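Local coordinates for protein GH26A (Muricauda sp. MAR_2010_75, PDB 6Q75) that probably hydrolyses glycosidic bonds in mannan-type polysaccharides, as a family 26 glycoside hydrolase, at residues H176-V181 / W216-N221; S58-K63 / V298-I303; E94-Y99 / A166-L171. One frame throughout, in Å; residues are numbered along the deposited sequence.

Contact 1 (H176-V181 / W216-N221); sequences HEMNGV and WVWNAN
Asn-179 lays its side-chain amide along the backbone of Asn-221 and grips it twice: Asn-179 OD1 accepts from Asn-221 N at 2.8 Å, in the carbonyl plane and on a lone pair, while Asn-179 ND2 sends a nearly straight bond (171°) to Asn-221 O at 2.7 Å. Two such bonds fix the rotation of the amide. This is the C-terminal mouth of a (β/α)8 barrel, where the loop after strand 170-173 folds against the end of strand 214-221. Nearby, Glu-177 N donates a hydrogen bond to Asn-219 O at 2.7 Å, and His-176 CA adds a C-H...O contact to the same oxygen. Met-178, bent at chi2 and chi3 (both near -70°), curls its methyl CE over the five-membered ring of Trp-218, 3.8 Å from the centroid, with SD more oblique: a Met-aromatic contact.

Further out, a type I turn from Glu-177 to Gly-180 presents Asn-179, whose ND2 also reaches Tyr-232 O. Arg-173 and Asp-250 hold the amide of Asn-219, and Phe-237 O takes the indole N-H of Trp-218. His-176 NE2 and Glu-177 OE1 hydrogen-bond a Tris molecule, probably from the crystallisation liquor, and OE1 also bonds Trp-182 NE1; the place of Glu-177, near Glu-277, is consistent with the catalytic carboxylate pair of clan GH-A barrels. The carboxylate of Glu-177 stands 87° to the amide of Asn-221, with the acceptors Glu-177 OE2 and Asn-221 OD1 3.3 Å apart and not hydrogen-bonded.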
# COMPACT_ATOMS: atom_id res chain seq x y z
N HIS A 176 4.44 0.46 -5.52
CA HIS A 176 3.67 1.68 -5.33
C HIS A 176 4.33 2.88 -6.03
O HIS A 176 5.51 2.85 -6.40
CB HIS A 176 3.52 1.96 -3.84
CG HIS A 176 4.85 2.15 -3.17
ND1 HIS A 176 5.78 1.14 -3.08
CD2 HIS A 176 5.43 3.25 -2.63
CE1 HIS A 176 6.87 1.60 -2.49
NE2 HIS A 176 6.67 2.88 -2.19
N GLU A 177 3.55 3.94 -6.21
CA GLU A 177 4.03 5.18 -6.86
C GLU A 177 4.61 4.88 -8.25
O GLU A 177 5.57 5.51 -8.72
CB GLU A 177 5.05 5.90 -5.96
CG GLU A 177 4.36 6.43 -4.67
CD GLU A 177 5.28 7.18 -3.69
OE1 GLU A 177 6.49 7.39 -3.99
OE2 GLU A 177 4.78 7.59 -2.62
N MET A 178 3.97 3.95 -8.95
CA MET A 178 4.51 3.46 -10.22
C MET A 178 4.37 4.48 -11.34
O MET A 178 5.03 4.31 -12.39
CB MET A 178 3.79 2.16 -10.61
CG MET A 178 2.36 2.35 -11.12
SD MET A 178 1.15 2.89 -9.88
CE MET A 178 0.94 1.45 -8.85
N ASN A 179 3.56 5.53 -11.16
CA ASN A 179 3.49 6.59 -12.16
C ASN A 179 4.59 7.62 -11.97
O ASN A 179 4.75 8.49 -12.83
CB ASN A 179 2.10 7.26 -12.15
CG ASN A 179 1.72 7.83 -10.79
OD1 ASN A 179 2.08 7.28 -9.75
ND2 ASN A 179 1.00 8.96 -10.79
N GLY A 180 5.37 7.50 -10.90
CA GLY A 180 6.48 8.41 -10.69
C GLY A 180 7.71 7.95 -11.44
O GLY A 180 7.82 6.80 -11.89
N VAL A 181 8.68 8.87 -11.56
CA VAL A 181 9.92 8.57 -12.26
C VAL A 181 11.03 8.09 -11.33
O VAL A 181 12.11 7.72 -11.81
CB VAL A 181 10.43 9.78 -13.07
CG1 VAL A 181 9.38 10.22 -14.09
CG2 VAL A 181 10.80 10.97 -12.13
N TRP A 216 -5.82 -6.52 -3.30
CA TRP A 216 -4.80 -5.93 -4.16
C TRP A 216 -5.01 -4.43 -4.27
O TRP A 216 -5.98 -3.97 -4.89
CB TRP A 216 -4.79 -6.58 -5.54
CG TRP A 216 -4.15 -7.95 -5.46
CD1 TRP A 216 -4.70 -9.09 -4.93
CD2 TRP A 216 -2.80 -8.28 -5.81
NE1 TRP A 216 -3.78 -10.12 -4.98
CE2 TRP A 216 -2.61 -9.64 -5.51
CE3 TRP A 216 -1.75 -7.56 -6.38
CZ2 TRP A 216 -1.40 -10.29 -5.75
CZ3 TRP A 216 -0.55 -8.21 -6.61
CH2 TRP A 216 -0.40 -9.57 -6.31
N VAL A 217 -4.08 -3.67 -3.70
CA VAL A 217 -4.20 -2.21 -3.67
C VAL A 217 -3.21 -1.67 -4.68
O VAL A 217 -1.99 -1.79 -4.50
CB VAL A 217 -3.92 -1.63 -2.28
CG1 VAL A 217 -4.15 -0.07 -2.31
CG2 VAL A 217 -4.82 -2.29 -1.22
N TRP A 218 -3.74 -1.04 -5.74
CA TRP A 218 -2.94 -0.38 -6.75
C TRP A 218 -2.74 1.05 -6.27
O TRP A 218 -3.69 1.82 -6.23
CB TRP A 218 -3.68 -0.43 -8.09
CG TRP A 218 -2.99 0.24 -9.27
CD1 TRP A 218 -2.11 -0.33 -10.16
CD2 TRP A 218 -3.21 1.57 -9.72
NE1 TRP A 218 -1.75 0.58 -11.13
CE2 TRP A 218 -2.41 1.76 -10.88
CE3 TRP A 218 -4.00 2.64 -9.26
CZ2 TRP A 218 -2.37 2.97 -11.57
CZ3 TRP A 218 -3.95 3.85 -9.96
CH2 TRP A 218 -3.15 3.99 -11.09
N ASN A 219 -1.50 1.39 -5.87
CA ASN A 219 -1.21 2.60 -5.09
C ASN A 219 -0.29 3.49 -5.92
O ASN A 219 0.92 3.24 -6.00
CB ASN A 219 -0.55 2.22 -3.75
CG ASN A 219 -0.54 3.36 -2.71
OD1 ASN A 219 -0.45 3.08 -1.51
ND2 ASN A 219 -0.60 4.62 -3.16
N ALA A 220 -0.84 4.54 -6.52
CA ALA A 220 -0.09 5.47 -7.35
C ALA A 220 0.37 6.67 -6.53
O ALA A 220 0.20 6.74 -5.31
CB ALA A 220 -0.93 5.90 -8.55
N ASN A 221 0.98 7.63 -7.21
CA ASN A 221 1.32 8.94 -6.64
C ASN A 221 0.43 10.01 -7.25
O ASN A 221 0.05 9.94 -8.41
CB ASN A 221 2.78 9.29 -6.93
CG ASN A 221 3.37 10.27 -5.90
OD1 ASN A 221 3.88 9.83 -4.88
ND2 ASN A 221 3.27 11.57 -6.17

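Contact 2 (S58-K63 / V298-I303); sequences SSFYNK and VWSNWI
Lys-63 NZ is gripped by two groups: it donates to Asn-301 OD1 at 2.8 Å and forms a salt bridge with Glu-304. The carboxylate of Glu-304 also receives Asn-301 ND2, so ammonium, amide and carboxylate close a ring of polar contacts in which each binds the other two. The site lies where the (β/α)8 barrel closes on itself: helix 59-68, which follows the first strand 46-51, packs on the turn that leaves the last strand 293-299.

The lysine bond is not in the plane of its acceptor, for NZ is tilted 26° from the carbonyl plane of Asn-301. Lys-63 leaves the helix with CG opposite its backbone N and stays extended through chi2, then bends at chi3 (-92°) to carry its tip round to the amide. At that bend, Lys-63 CD touches Ile-303 CG2 at 3.8 Å as the two chains pass in opposite directions.

One helical turn earlier, Phe-60 packs on the turn. Its ring takes the peptide link between Ser-300 and Asn-301 over one face, with Phe-60 CG 3.6 Å from Ser-300 C. Ser-300 CB lies over that ring as well, 4.0 Å from the centroid in a CH-pi contact. The peptide is offered by a type II' turn from Trp-299 to Trp-302, which leads into helix 302-305 and is closed by the bond from Trp-302 N to Trp-299 O. Phe-60 and Ile-303 both also touch Gln-50 of strand 46-51. At the far rim of the ring, Phe-60 CE1 abuts Asn-301 CB at 3.4 Å, the ring and amide planes standing 42° apart.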
# COMPACT_ATOMS: atom_id res chain seq x y z
N SER A 58 5.89 -1.13 14.99
CA SER A 58 4.76 -0.45 15.60
C SER A 58 5.16 0.88 16.24
O SER A 58 4.32 1.52 16.89
CB SER A 58 4.09 -1.36 16.62
OG SER A 58 3.39 -2.41 15.97
N SER A 59 6.40 1.35 16.05
CA SER A 59 6.87 2.49 16.82
C SER A 59 6.05 3.74 16.53
O SER A 59 5.71 4.49 17.46
CB SER A 59 8.36 2.74 16.58
OG SER A 59 8.62 3.14 15.24
N PHE A 60 5.73 4.00 15.27
CA PHE A 60 4.95 5.19 14.96
C PHE A 60 3.45 4.97 15.07
O PHE A 60 2.72 5.93 15.35
CB PHE A 60 5.34 5.73 13.59
CG PHE A 60 6.76 6.22 13.56
CD1 PHE A 60 7.10 7.40 14.22
CD2 PHE A 60 7.76 5.46 12.96
CE1 PHE A 60 8.41 7.84 14.25
CE2 PHE A 60 9.09 5.90 12.98
CZ PHE A 60 9.41 7.09 13.63
N TYR A 61 3.00 3.72 14.93
CA TYR A 61 1.64 3.36 15.34
C TYR A 61 1.40 3.72 16.80
O TYR A 61 0.41 4.37 17.15
CB TYR A 61 1.43 1.86 15.11
CG TYR A 61 0.03 1.37 15.39
CD1 TYR A 61 -0.34 0.96 16.66
CD2 TYR A 61 -0.93 1.30 14.38
CE1 TYR A 61 -1.62 0.50 16.93
CE2 TYR A 61 -2.21 0.82 14.62
CZ TYR A 61 -2.56 0.44 15.90
OH TYR A 61 -3.83 -0.01 16.17
N ASN A 62 2.35 3.34 17.66
CA ASN A 62 2.24 3.66 19.08
C ASN A 62 2.33 5.16 19.32
O ASN A 62 1.65 5.70 20.19
CB ASN A 62 3.32 2.94 19.87
CG ASN A 62 3.12 1.44 19.90
OD1 ASN A 62 2.00 0.96 19.70
ND2 ASN A 62 4.19 0.70 20.17
N LYS A 63 3.17 5.85 18.55
CA LYS A 63 3.26 7.31 18.69
C LYS A 63 1.95 7.98 18.30
O LYS A 63 1.50 8.93 18.97
CB LYS A 63 4.42 7.86 17.86
CG LYS A 63 4.66 9.35 18.06
CD LYS A 63 5.71 9.90 17.10
CE LYS A 63 7.09 9.85 17.70
NZ LYS A 63 7.92 11.06 17.33
N VAL A 298 -0.61 7.72 7.59
CA VAL A 298 0.47 8.68 7.78
C VAL A 298 1.82 7.98 7.74
O VAL A 298 1.98 6.86 8.25
CB VAL A 298 0.27 9.44 9.09
CG1 VAL A 298 1.42 10.40 9.33
CG2 VAL A 298 -1.01 10.20 9.03
N TRP A 299 2.79 8.62 7.10
CA TRP A 299 4.11 8.02 6.90
C TRP A 299 4.97 8.22 8.13
O TRP A 299 5.52 9.30 8.34
CB TRP A 299 4.79 8.63 5.68
CG TRP A 299 6.05 7.87 5.34
CD1 TRP A 299 7.33 8.23 5.65
CD2 TRP A 299 6.13 6.59 4.70
NE1 TRP A 299 8.21 7.27 5.19
CE2 TRP A 299 7.50 6.25 4.61
CE3 TRP A 299 5.18 5.71 4.16
CZ2 TRP A 299 7.94 5.05 4.02
CZ3 TRP A 299 5.62 4.53 3.58
CH2 TRP A 299 6.99 4.21 3.52
N SER A 300 5.14 7.18 8.94
CA SER A 300 6.06 7.23 10.08
C SER A 300 6.07 8.54 10.85
O SER A 300 5.04 8.93 11.39
CB SER A 300 7.47 6.88 9.60
OG SER A 300 7.43 5.53 9.11
N ASN A 301 7.22 9.21 10.95
CA ASN A 301 7.25 10.36 11.86
C ASN A 301 6.65 11.61 11.26
O ASN A 301 6.69 12.66 11.91
CB ASN A 301 8.68 10.68 12.36
CG ASN A 301 8.67 11.49 13.68
OD1 ASN A 301 7.88 11.21 14.58
ND2 ASN A 301 9.54 12.50 13.78
N TRP A 302 6.07 11.55 10.06
CA TRP A 302 5.28 12.69 9.59
C TRP A 302 4.09 12.93 10.51
O TRP A 302 3.53 14.04 10.52
CB TRP A 302 4.83 12.47 8.15
CG TRP A 302 5.81 12.92 7.08
CD1 TRP A 302 5.60 13.89 6.15
CD2 TRP A 302 7.14 12.41 6.85
NE1 TRP A 302 6.71 14.03 5.34
CE2 TRP A 302 7.67 13.13 5.75
CE3 TRP A 302 7.94 11.44 7.46
CZ2 TRP A 302 8.96 12.90 5.25
CZ3 TRP A 302 9.21 11.21 6.96
CH2 TRP A 302 9.71 11.93 5.87
N ILE A 303 3.72 11.94 11.33
CA ILE A 303 2.67 12.14 12.32
C ILE A 303 3.03 13.27 13.27
O ILE A 303 2.15 13.93 13.82
CB ILE A 303 2.38 10.82 13.07
CG1 ILE A 303 1.08 10.91 13.89
CG2 ILE A 303 3.54 10.44 13.98
CD1 ILE A 303 -0.20 11.17 13.04

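Contact 3 (E94-Y99 / A166-L171); sequences EAIDKY and AKVPIL
Tyr-99 and Val-168 meet because each sends a branch opposite its own backbone N: chi1 of -177° swings the phenol ring out from the helix across the loop, and chi1 of -176° in Val-168 sets CG1 opposite the backbone N and leaves CG2 beside it, so that both methyls bear on the ring and CG2 comes closer. Val-168 CA lies over the centre of the ring as a CH-pi contact, 4.3 Å from the centroid. The two methyls press nearer the root of the ring, Val-168 CG2 lying 3.6 Å from Tyr-99 CD2. On the side of CE1, Pro-169 CD comes obliquely, 3.6 Å from Tyr-99 CE1.

The outer end of the ring is polar. A water bonds Tyr-99 OH at 2.7 Å and donates to Lys-167 O at 2.7 Å, tying the phenol to the backbone without any direct hydrogen bond between the two segments.

Helix 88-100 belongs to the outer layer of the (β/α)8 barrel, and 166-171 is the link at the N-terminal end of the barrel from helix 144-165 into strand 170-173. The link begins with a Schellman motif: Lys-167 adopts positive phi, ending the helix and turning the chain toward the sheet. Val-168 then packs inward on Val-105 of the neighbouring strand, and Pro-169 also rests on helix 30-40, across Val-32 and Leu-35.

One helical turn before Tyr-99, Ile-96 widens the apolar contact. Its CG1 is 3.8 Å from Ala-166 CB, and from the same CG1 Val-168 CG2 is 4.2 Å away.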
# COMPACT_ATOMS: atom_id res chain seq x y z
N GLU A 94 4.59 -9.16 14.24
CA GLU A 94 3.86 -8.00 14.72
C GLU A 94 2.54 -7.83 13.98
O GLU A 94 1.56 -7.38 14.58
CB GLU A 94 4.73 -6.74 14.62
CG GLU A 94 4.01 -5.50 15.16
CD GLU A 94 3.92 -5.49 16.68
OE1 GLU A 94 4.47 -6.40 17.33
OE2 GLU A 94 3.29 -4.56 17.24
N ALA A 95 2.47 -8.22 12.69
CA ALA A 95 1.20 -8.15 11.98
C ALA A 95 0.16 -9.07 12.61
O ALA A 95 -1.01 -8.70 12.73
CB ALA A 95 1.38 -8.51 10.50
N ILE A 96 0.57 -10.29 12.99
CA ILE A 96 -0.38 -11.19 13.64
C ILE A 96 -0.82 -10.61 14.98
O ILE A 96 -2.01 -10.62 15.31
CB ILE A 96 0.21 -12.59 13.79
CG1 ILE A 96 0.26 -13.28 12.43
CG2 ILE A 96 -0.62 -13.43 14.75
CD1 ILE A 96 1.26 -14.45 12.36
N ASP A 97 0.12 -10.08 15.76
CA ASP A 97 -0.26 -9.45 17.02
C ASP A 97 -1.22 -8.29 16.80
O ASP A 97 -2.22 -8.17 17.51
CB ASP A 97 0.96 -8.93 17.80
CG ASP A 97 1.74 -10.05 18.53
OD1 ASP A 97 1.29 -11.21 18.53
OD2 ASP A 97 2.78 -9.72 19.15
N LYS A 98 -0.94 -7.42 15.81
CA LYS A 98 -1.82 -6.27 15.58
C LYS A 98 -3.20 -6.71 15.10
O LYS A 98 -4.21 -6.19 15.58
CB LYS A 98 -1.18 -5.31 14.58
CG LYS A 98 -0.09 -4.46 15.20
CD LYS A 98 -0.70 -3.35 16.05
CE LYS A 98 0.32 -2.71 16.97
NZ LYS A 98 0.62 -3.54 18.16
N TYR A 99 -3.25 -7.71 14.22
CA TYR A 99 -4.53 -8.28 13.81
C TYR A 99 -5.27 -8.85 15.01
O TYR A 99 -6.48 -8.64 15.17
CB TYR A 99 -4.28 -9.37 12.75
CG TYR A 99 -5.55 -9.97 12.22
CD1 TYR A 99 -6.46 -9.19 11.52
CD2 TYR A 99 -5.89 -11.29 12.47
CE1 TYR A 99 -7.63 -9.70 11.05
CE2 TYR A 99 -7.08 -11.83 12.00
CZ TYR A 99 -7.95 -11.02 11.29
OH TYR A 99 -9.14 -11.51 10.82
N ALA A 166 -2.42 -17.81 9.48
CA ALA A 166 -2.99 -17.14 10.64
C ALA A 166 -4.32 -16.46 10.35
O ALA A 166 -4.88 -15.83 11.25
CB ALA A 166 -2.01 -16.11 11.20
N LYS A 167 -4.81 -16.55 9.11
CA LYS A 167 -6.10 -15.98 8.69
C LYS A 167 -6.11 -14.46 8.77
O LYS A 167 -7.13 -13.86 9.11
CB LYS A 167 -7.28 -16.57 9.48
CG LYS A 167 -7.22 -18.12 9.58
CD LYS A 167 -8.30 -18.72 10.48
CE LYS A 167 -9.70 -18.33 10.06
NZ LYS A 167 -10.74 -19.10 10.83
N VAL A 168 -5.00 -13.82 8.42
CA VAL A 168 -4.89 -12.36 8.39
C VAL A 168 -5.10 -11.90 6.95
O VAL A 168 -4.29 -12.23 6.08
CB VAL A 168 -3.53 -11.88 8.92
CG1 VAL A 168 -3.47 -10.29 8.98
CG2 VAL A 168 -3.22 -12.49 10.29
N PRO A 169 -6.13 -11.09 6.67
CA PRO A 169 -6.25 -10.48 5.35
C PRO A 169 -5.31 -9.29 5.27
O PRO A 169 -5.12 -8.58 6.26
CB PRO A 169 -7.71 -10.01 5.31
CG PRO A 169 -7.97 -9.62 6.75
CD PRO A 169 -7.12 -10.55 7.62
N ILE A 170 -4.74 -9.05 4.08
CA ILE A 170 -3.69 -8.03 3.93
C ILE A 170 -4.11 -7.01 2.88
O ILE A 170 -4.42 -7.38 1.75
CB ILE A 170 -2.35 -8.68 3.54
CG1 ILE A 170 -2.00 -9.80 4.53
CG2 ILE A 170 -1.24 -7.62 3.36
CD1 ILE A 170 -1.68 -9.32 5.92
N LEU A 171 -4.10 -5.71 3.24
CA LEU A 171 -4.16 -4.69 2.19
C LEU A 171 -2.77 -4.61 1.56
O LEU A 171 -1.87 -3.96 2.10
CB LEU A 171 -4.58 -3.34 2.78
CG LEU A 171 -5.99 -3.37 3.39
CD1 LEU A 171 -6.23 -2.08 4.21
CD2 LEU A 171 -7.08 -3.49 2.30
O HOH W 1 -9.32 -14.17 10.58

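In the fold
From the N terminus, the chain enters contact 2 at helix 59-68 and returns to it only at 298-303, 235 residues later, so this contact joins the first and last strand regions of the barrel. Both other contacts fall within that long excursion. Contact 3 opens on helix 88-100 and closes at 166-171; contact 1 then follows in series, from 176-181 to 216-221. All three reach the same curled sheet. Strands 170-173 and 214-221 are neighbours, and Leu-171 of contact 3 packs on Val-217 of contact 1. Contacts 2 and 3 meet through Ser-58 OG and Glu-94 OE2, a probable hydrogen bond, whereas contacts 1 and 2 do not touch.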